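Local coordinates for terminal oxygenase component of carbazole (Janthinobacterium sp., PDB 7BUG), which serves as the terminal oxygenase of carbazole 1,9a-dioxygenase, adding dioxygen at the angular and adjacent carbons of carbazole, at residues A[16-21]-A[367-372]. Numbering follows the deposited sequence.
Sequences APYVDA and KLASEH
The S370 side chain fits against the first turn of helix 16-20, its OG touching both the ring of P17, at CD, and the CB of Y18. In this Rieske-type oxygenase the contact joins a short helix near the N terminus, 16-20, to the end of helix 360-372 in the catalytic domain; the axes of 16-20 and 367-372 cross almost perpendicularly (88°), 7.7 Å apart at closest approach. Y18 N, in the first turn and lacking a carbonyl one turn back in its own helix, donates to S370 OG at 3.2 Å, a bent bond of 144°. With OG beside its own backbone N, the hydroxyl also bonds R366 O, so a serine can tie its own helix to the other. P17 suits an opening turn, where its missing N-H costs no helical bond, and its CD rests 3.6 Å from S370 OG. Without the S370 hydroxyl, as with an alanine here, the Y18 N-H is likely to lose this acceptor and a small gap to open beside P17. A369, with only a methyl, lets the tyrosine ring come near. CG of Y18 stands anti to its N (chi1 177°), sending the ring past that methyl until OH reaches E176 and W365; on the way, CD1 passes 3.8 Å from A369 CB.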
ATOM      1  N   ALA A  16      16.502   9.875  22.812  1.00 16.66           N
ATOM      2  CA  ALA A  16      16.347   8.637  22.033  1.00 14.68           C
ATOM      3  C   ALA A  16      15.059   7.907  22.423  1.00 15.22           C
ATOM      4  O   ALA A  16      14.388   7.392  21.529  1.00 15.55           O
ATOM      5  CB  ALA A  16      17.535   7.724  22.196  1.00 16.43           C
ATOM      6  N   PRO A  17      14.638   7.843  23.706  1.00 15.04           N
ATOM      7  CA  PRO A  17      13.399   7.122  24.044  1.00 15.05           C
ATOM      8  C   PRO A  17      12.179   7.771  23.369  1.00 13.59           C
ATOM      9  O   PRO A  17      11.314   7.066  22.900  1.00 13.84           O
ATOM     10  CB  PRO A  17      13.314   7.210  25.567  1.00 16.06           C
ATOM     11  CG  PRO A  17      14.799   7.338  25.985  1.00 17.09           C
ATOM     12  CD  PRO A  17      15.372   8.262  24.922  1.00 16.26           C
ATOM     13  N   TYR A  18      12.185   9.080  23.302  1.00 12.76           N
ATOM     14  CA  TYR A  18      11.086   9.841  22.614  1.00 13.22           C
ATOM     15  C   TYR A  18      11.041   9.466  21.142  1.00 14.86           C
ATOM     16  O   TYR A  18       9.939   9.271  20.603  1.00 14.80           O
ATOM     17  CB  TYR A  18      11.317  11.323  22.786  1.00 13.15           C
ATOM     18  CG  TYR A  18      10.309  12.187  22.075  1.00 13.91           C
ATOM     19  CD1 TYR A  18       9.037  12.345  22.557  1.00 13.52           C
ATOM     20  CD2 TYR A  18      10.646  12.808  20.901  1.00 14.48           C
ATOM     21  CE1 TYR A  18       8.136  13.185  21.900  1.00 14.07           C
ATOM     22  CE2 TYR A  18       9.779  13.648  20.243  1.00 13.64           C
ATOM     23  CZ  TYR A  18       8.526  13.863  20.752  1.00 13.65           C
ATOM     24  OH  TYR A  18       7.660  14.773  20.205  1.00 12.69           O
ATOM     25  N   VAL A  19      12.201   9.416  20.467  1.00 14.96           N
ATOM     26  CA  VAL A  19      12.258   9.011  19.036  1.00 15.10           C
ATOM     27  C   VAL A  19      11.821   7.554  18.884  1.00 14.61           C
ATOM     28  O   VAL A  19      11.187   7.193  17.868  1.00 15.07           O
ATOM     29  CB  VAL A  19      13.656   9.276  18.452  1.00 15.26           C
ATOM     30  CG1 VAL A  19      13.749   8.674  17.080  1.00 16.98           C
ATOM     31  CG2 VAL A  19      13.927  10.754  18.457  1.00 18.24           C
ATOM     32  N   ASP A  20      12.066   6.699  19.879  1.00 13.71           N
ATOM     33  CA  ASP A  20      11.621   5.306  19.782  1.00 14.30           C
ATOM     34  C   ASP A  20      10.095   5.203  19.953  1.00 13.88           C
ATOM     35  O   ASP A  20       9.494   4.156  19.555  1.00 14.36           O
ATOM     36  CB  ASP A  20      12.307   4.469  20.860  1.00 15.19           C
ATOM     37  CG  ASP A  20      12.317   3.008  20.549  1.00 17.87           C
ATOM     38  OD1 ASP A  20      12.422   2.673  19.365  1.00 18.06           O
ATOM     39  OD2 ASP A  20      12.334   2.231  21.528  1.00 22.35           O
ATOM     40  N   ALA A  21       9.469   6.195  20.570  1.00 13.98           N
ATOM     41  CA  ALA A  21       8.062   6.085  21.034  1.00 12.30           C
ATOM     42  C   ALA A  21       7.045   6.377  19.913  1.00 11.97           C
ATOM     43  O   ALA A  21       6.107   7.152  20.106  1.00 11.59           O
ATOM     44  CB  ALA A  21       7.852   6.875  22.288  1.00 12.56           C
ATOM     45  N   LYS A 367      13.069  15.872  25.867  1.00 14.19           N
ATOM     46  CA  LYS A 367      13.880  15.374  27.009  1.00 16.32           C
ATOM     47  C   LYS A 367      12.971  14.977  28.164  1.00 14.28           C
ATOM     48  O   LYS A 367      13.209  13.921  28.771  1.00 15.58           O
ATOM     49  CB  LYS A 367      14.848  16.483  27.401  1.00 18.96           C
ATOM     50  CG  LYS A 367      15.929  16.732  26.368  1.00 25.98           C
ATOM     51  CD  LYS A 367      17.110  17.528  26.936  1.00 29.89           C
ATOM     52  CE  LYS A 367      17.203  18.948  26.447  1.00 37.27           C
ATOM     53  NZ  LYS A 367      18.268  19.082  25.421  1.00 40.98           N
ATOM     54  N   LEU A 368      12.013  15.815  28.495  1.00 14.32           N
ATOM     55  CA  LEU A 368      11.061  15.502  29.596  1.00 14.73           C
ATOM     56  C   LEU A 368      10.377  14.172  29.264  1.00 15.16           C
ATOM     57  O   LEU A 368      10.276  13.263  30.126  1.00 14.73           O
ATOM     58  CB  LEU A 368      10.035  16.620  29.716  1.00 15.74           C
ATOM     59  CG  LEU A 368       8.998  16.248  30.761  1.00 17.71           C
ATOM     60  CD1 LEU A 368       9.246  16.990  32.045  1.00 18.41           C
ATOM     61  CD2 LEU A 368       7.595  16.431  30.262  1.00 18.81           C
ATOM     62  N   ALA A 369       9.899  14.006  28.030  1.00 14.33           N
ATOM     63  CA  ALA A 369       9.151  12.798  27.646  1.00 13.80           C
ATOM     64  C   ALA A 369      10.088  11.608  27.732  1.00 14.60           C
ATOM     65  O   ALA A 369       9.640  10.520  28.122  1.00 14.74           O
ATOM     66  CB  ALA A 369       8.606  12.948  26.235  1.00 13.94           C
ATOM     67  N   SER A 370      11.337  11.768  27.285  1.00 14.92           N
ATOM     68  CA  SER A 370      12.327  10.665  27.281  1.00 14.69           C
ATOM     69  C   SER A 370      12.586  10.209  28.717  1.00 15.08           C
ATOM     70  O   SER A 370      12.695   8.979  28.901  1.00 15.99           O
ATOM     71  CB  SER A 370      13.594  11.092  26.625  1.00 15.14           C
ATOM     72  OG  SER A 370      13.462  11.314  25.226  1.00 16.01           O
ATOM     73  N   GLU A 371      12.665  11.154  29.653  1.00 15.28           N
ATOM     74  CA  GLU A 371      13.103  10.839  31.042  1.00 18.33           C
ATOM     75  C   GLU A 371      11.921  10.314  31.865  1.00 21.23           C
ATOM     76  O   GLU A 371      12.139   9.429  32.723  1.00 20.18           O
ATOM     77  CB  GLU A 371      13.754  12.043  31.721  1.00 21.25           C
ATOM     78  CG  GLU A 371      14.207  11.701  33.139  1.00 29.72           C
ATOM     79  CD  GLU A 371      14.878  12.806  33.956  1.00 37.50           C
ATOM     80  OE1 GLU A 371      14.922  13.973  33.479  1.00 38.23           O
ATOM     81  OE2 GLU A 371      15.336  12.505  35.089  1.00 43.21           O
ATOM     82  N   HIS A 372      10.697  10.778  31.613  1.00 15.45           N
ATOM     83  CA  HIS A 372       9.583  10.664  32.583  1.00 15.71           C
ATOM     84  C   HIS A 372       8.403   9.855  32.062  1.00 15.27           C
ATOM     85  O   HIS A 372       7.463   9.694  32.820  1.00 16.57           O
ATOM     86  CB  HIS A 372       9.129  12.029  33.043  1.00 16.89           C
ATOM     87  CG  HIS A 372      10.139  12.726  33.872  1.00 22.07           C
ATOM     88  ND1 HIS A 372      10.472  12.284  35.138  1.00 21.76           N
ATOM     89  CD2 HIS A 372      10.894  13.825  33.607  1.00 24.65           C
ATOM     90  CE1 HIS A 372      11.384  13.120  35.645  1.00 22.97           C
ATOM     91  NE2 HIS A 372      11.677  14.061  34.709  1.00 25.23           N
TER